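Local coordinates for pyruvate kinase (Toxoplasma gondii, PDB 3GG8), which catalyses the last step of glycolysis, transferring the phosphate of phosphoenolpyruvate to ADP to give pyruvate and ATP, at residues F229-G241 with N264-M276. Residues are numbered along the deposited sequence; the frame is centred on the assembly and turned at random.
Sequences FVQSADDVRYIRG and NFDEILAEADGIM
E271 of helix 265-271 packs as a knob into a hole formed by A233, V236, R237 and R240 of helix 233-241, a worked example of how neighbouring outer helices of a TIM barrel pair off. The two helices, which follow the fourth and fifth strands of the barrel, run nearly parallel, their axes 17° apart and 8.5 Å distant at closest approach. Followed outward, the E271 side chain passes from oil to charge. Its CB rests against V236, 3.8 Å from V236 CG1. CG faces A233 CB and R237 NH1; the bend at chi2 (-62°) then brings CD beside R237 CG. The two oxygens then part company. E271 OE1 makes a longer salt bridge with R240 NH2. E271 OE2 takes a hydrogen bond from R237 NH1 at 2.8 Å, the guanidinium standing at 76° to the carboxylate.

R237 spreads its remaining donors over two more acids. NH2 reaches E267 OE2 at 2.8 Å from above that carboxylate's plane, while NE and NH2 together hold D234 OD2 side-on. Three carboxylates around the edge of one guanidinium should limit its rotation, and its charge probably favours the ionised form of the acids. Beneath these charged groups, A233 CB presses on E267 CG and I268 fills the inner side, its CD1 4.1 Å from V230 CG1; V230, V236 and A272 all touch P254 of strand 251-256, so both segments meet the barrel wall there. At the N-terminal end, N264 ND2 donates to Q231 O in the carbonyl plane. At the other end D273 OD2, bonded chiefly to I252 N, receives a weak bond from R240 NH1. R240 spends its main grip on backbone: NH1 and NH2 converge end-on upon E271 O, at 2.8 and 2.7 Å respectively.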
# COMPACT_ATOMS: atom_id res chain seq x y z
N PHE C 229 -8.57 32.11 25.73
CA PHE C 229 -7.68 31.61 26.78
C PHE C 229 -8.20 30.37 27.52
O PHE C 229 -8.20 30.33 28.76
CB PHE C 229 -7.38 32.74 27.79
CG PHE C 229 -6.00 32.69 28.38
CD1 PHE C 229 -4.90 33.16 27.66
CD2 PHE C 229 -5.79 32.20 29.66
CE1 PHE C 229 -3.62 33.12 28.21
CE2 PHE C 229 -4.50 32.16 30.20
CZ PHE C 229 -3.42 32.62 29.48
N VAL C 230 -8.63 29.34 26.79
CA VAL C 230 -9.10 28.13 27.46
C VAL C 230 -7.92 27.31 27.97
O VAL C 230 -6.99 27.00 27.20
CB VAL C 230 -10.03 27.27 26.57
CG1 VAL C 230 -10.22 25.89 27.18
CG2 VAL C 230 -11.38 27.97 26.39
N GLN C 231 -7.94 26.99 29.26
CA GLN C 231 -6.81 26.34 29.90
C GLN C 231 -7.05 24.87 30.25
O GLN C 231 -6.08 24.13 30.50
CB GLN C 231 -6.37 27.13 31.13
CG GLN C 231 -5.71 28.44 30.80
CD GLN C 231 -5.04 29.07 32.01
OE1 GLN C 231 -3.82 29.26 32.01
NE2 GLN C 231 -5.83 29.39 33.03
N SER C 232 -8.32 24.45 30.29
CA SER C 232 -8.68 23.06 30.61
C SER C 232 -10.08 22.71 30.10
O SER C 232 -10.90 23.59 29.85
CB SER C 232 -8.65 22.85 32.12
OG SER C 232 -9.85 23.28 32.72
N ALA C 233 -10.37 21.42 29.96
CA ALA C 233 -11.68 21.00 29.45
C ALA C 233 -12.84 21.31 30.40
O ALA C 233 -13.98 21.39 29.96
CB ALA C 233 -11.65 19.52 29.08
N ASP C 234 -12.56 21.51 31.69
CA ASP C 234 -13.57 22.03 32.64
C ASP C 234 -14.09 23.40 32.23
O ASP C 234 -15.22 23.77 32.58
CB ASP C 234 -13.01 22.13 34.05
CG ASP C 234 -12.85 20.79 34.71
OD1 ASP C 234 -11.85 20.64 35.45
OD2 ASP C 234 -13.70 19.89 34.50
N ASP C 235 -13.27 24.17 31.52
CA ASP C 235 -13.71 25.46 30.99
C ASP C 235 -14.81 25.24 29.96
O ASP C 235 -15.81 25.96 29.96
CB ASP C 235 -12.54 26.23 30.37
CG ASP C 235 -11.48 26.64 31.40
OD1 ASP C 235 -11.82 26.92 32.55
OD2 ASP C 235 -10.28 26.72 31.03
N VAL C 236 -14.62 24.24 29.09
CA VAL C 236 -15.59 23.92 28.04
C VAL C 236 -16.89 23.35 28.61
O VAL C 236 -17.97 23.75 28.18
CB VAL C 236 -15.02 22.93 27.00
CG1 VAL C 236 -16.01 22.76 25.86
CG2 VAL C 236 -13.61 23.37 26.48
N ARG C 237 -16.77 22.40 29.54
CA ARG C 237 -17.93 21.83 30.25
C ARG C 237 -18.73 22.91 30.97
O ARG C 237 -19.97 22.85 31.05
CB ARG C 237 -17.49 20.74 31.25
CG ARG C 237 -16.96 19.46 30.59
CD ARG C 237 -16.71 18.31 31.55
NE ARG C 237 -15.37 18.35 32.14
CZ ARG C 237 -14.26 17.87 31.57
NH1 ARG C 237 -14.29 17.30 30.38
NH2 ARG C 237 -13.11 17.97 32.20
N TYR C 238 -18.01 23.91 31.48
CA TYR C 238 -18.62 25.02 32.18
C TYR C 238 -19.49 25.87 31.26
O TYR C 238 -20.64 26.18 31.61
CB TYR C 238 -17.56 25.88 32.89
CG TYR C 238 -18.16 27.07 33.58
CD1 TYR C 238 -19.06 26.91 34.63
CD2 TYR C 238 -17.86 28.36 33.16
CE1 TYR C 238 -19.65 28.01 35.25
CE2 TYR C 238 -18.43 29.46 33.77
CZ TYR C 238 -19.33 29.29 34.80
OH TYR C 238 -19.89 30.39 35.40
N ILE C 239 -18.96 26.22 30.08
CA ILE C 239 -19.75 26.95 29.09
C ILE C 239 -20.98 26.15 28.61
O ILE C 239 -22.08 26.72 28.49
CB ILE C 239 -18.92 27.40 27.88
CG1 ILE C 239 -17.75 28.27 28.34
CG2 ILE C 239 -19.81 28.17 26.90
CD1 ILE C 239 -16.55 28.21 27.46
N ARG C 240 -20.81 24.85 28.37
CA ARG C 240 -21.91 24.01 27.93
C ARG C 240 -23.07 23.96 28.93
O ARG C 240 -24.24 24.01 28.55
CB ARG C 240 -21.43 22.60 27.60
CG ARG C 240 -22.52 21.71 27.02
CD ARG C 240 -21.94 20.53 26.29
NE ARG C 240 -21.31 20.91 25.02
CZ ARG C 240 -20.02 20.78 24.76
NH1 ARG C 240 -19.55 21.14 23.57
NH2 ARG C 240 -19.20 20.28 25.68
N GLY C 241 -22.74 23.88 30.22
CA GLY C 241 -23.77 23.88 31.26
C GLY C 241 -24.41 25.25 31.40
O GLY C 241 -25.61 25.38 31.68
N ASN C 264 -3.46 20.50 27.81
CA ASN C 264 -4.75 19.86 27.93
C ASN C 264 -5.51 19.74 26.60
O ASN C 264 -6.71 19.46 26.62
CB ASN C 264 -5.61 20.54 29.01
CG ASN C 264 -4.95 20.50 30.38
OD1 ASN C 264 -4.69 19.43 30.92
ND2 ASN C 264 -4.68 21.66 30.94
N PHE C 265 -4.81 19.92 25.47
CA PHE C 265 -5.48 20.01 24.17
C PHE C 265 -6.46 18.89 23.82
O PHE C 265 -7.54 19.15 23.31
CB PHE C 265 -4.51 20.21 22.99
CG PHE C 265 -5.21 20.38 21.66
CD1 PHE C 265 -5.83 21.59 21.33
CD2 PHE C 265 -5.30 19.31 20.75
CE1 PHE C 265 -6.51 21.74 20.10
CE2 PHE C 265 -5.98 19.46 19.51
CZ PHE C 265 -6.58 20.66 19.19
N ASP C 266 -6.07 17.63 24.07
CA ASP C 266 -6.88 16.49 23.66
C ASP C 266 -8.23 16.44 24.38
O ASP C 266 -9.27 16.20 23.76
CB ASP C 266 -6.11 15.18 23.83
CG ASP C 266 -4.96 15.05 22.82
OD1 ASP C 266 -5.14 15.37 21.64
OD2 ASP C 266 -3.87 14.62 23.22
N GLU C 267 -8.22 16.70 25.69
CA GLU C 267 -9.44 16.75 26.48
C GLU C 267 -10.28 17.99 26.11
O GLU C 267 -11.52 17.92 26.05
CB GLU C 267 -9.11 16.69 27.97
CG GLU C 267 -10.29 16.36 28.92
CD GLU C 267 -9.98 16.66 30.41
OE1 GLU C 267 -8.82 17.02 30.73
OE2 GLU C 267 -10.91 16.57 31.25
N ILE C 268 -9.61 19.11 25.85
CA ILE C 268 -10.30 20.31 25.34
C ILE C 268 -11.00 20.02 23.99
O ILE C 268 -12.19 20.27 23.84
CB ILE C 268 -9.33 21.51 25.20
CG1 ILE C 268 -8.86 21.99 26.58
CG2 ILE C 268 -9.97 22.66 24.40
CD1 ILE C 268 -7.60 22.87 26.52
N LEU C 269 -10.26 19.46 23.04
CA LEU C 269 -10.83 19.11 21.75
C LEU C 269 -12.03 18.17 21.88
O LEU C 269 -13.03 18.35 21.19
CB LEU C 269 -9.77 18.49 20.85
CG LEU C 269 -10.18 17.99 19.46
CD1 LEU C 269 -10.93 19.02 18.63
CD2 LEU C 269 -8.91 17.50 18.72
N ALA C 270 -11.91 17.15 22.74
CA ALA C 270 -12.99 16.17 22.92
C ALA C 270 -14.26 16.83 23.43
O ALA C 270 -15.35 16.42 23.05
CB ALA C 270 -12.55 15.04 23.87
N GLU C 271 -14.13 17.84 24.29
CA GLU C 271 -15.31 18.51 24.83
C GLU C 271 -15.90 19.57 23.91
O GLU C 271 -17.05 19.98 24.07
CB GLU C 271 -14.99 19.16 26.19
CG GLU C 271 -14.91 18.19 27.36
CD GLU C 271 -16.22 17.46 27.63
OE1 GLU C 271 -17.24 17.80 27.00
OE2 GLU C 271 -16.22 16.54 28.49
N ALA C 272 -15.10 20.01 22.94
CA ALA C 272 -15.43 21.17 22.13
C ALA C 272 -16.10 20.79 20.82
O ALA C 272 -16.08 19.61 20.42
CB ALA C 272 -14.18 21.95 21.83
N ASP C 273 -16.66 21.79 20.15
CA ASP C 273 -17.25 21.62 18.84
C ASP C 273 -16.24 21.98 17.73
O ASP C 273 -16.48 21.75 16.54
CB ASP C 273 -18.55 22.41 18.75
CG ASP C 273 -19.57 21.96 19.79
OD1 ASP C 273 -19.93 20.76 19.80
OD2 ASP C 273 -19.99 22.80 20.64
N GLY C 274 -15.09 22.51 18.13
CA GLY C 274 -14.04 22.93 17.20
C GLY C 274 -13.04 23.79 17.94
O GLY C 274 -13.24 24.09 19.12
N ILE C 275 -11.97 24.18 17.26
CA ILE C 275 -10.83 24.86 17.89
C ILE C 275 -10.47 26.14 17.13
O ILE C 275 -10.58 26.19 15.89
CB ILE C 275 -9.58 23.89 17.98
CG1 ILE C 275 -9.81 22.74 18.99
CG2 ILE C 275 -8.25 24.66 18.27
CD1 ILE C 275 -10.20 23.17 20.43
N MET C 276 -10.05 27.16 17.87
CA MET C 276 -9.41 28.32 17.27
C MET C 276 -7.96 28.40 17.76
O MET C 276 -7.71 28.41 18.97
CB MET C 276 -10.20 29.61 17.56
CG MET C 276 -9.57 30.86 16.94
SD MET C 276 -10.40 32.41 17.30
CE MET C 276 -12.10 32.09 16.76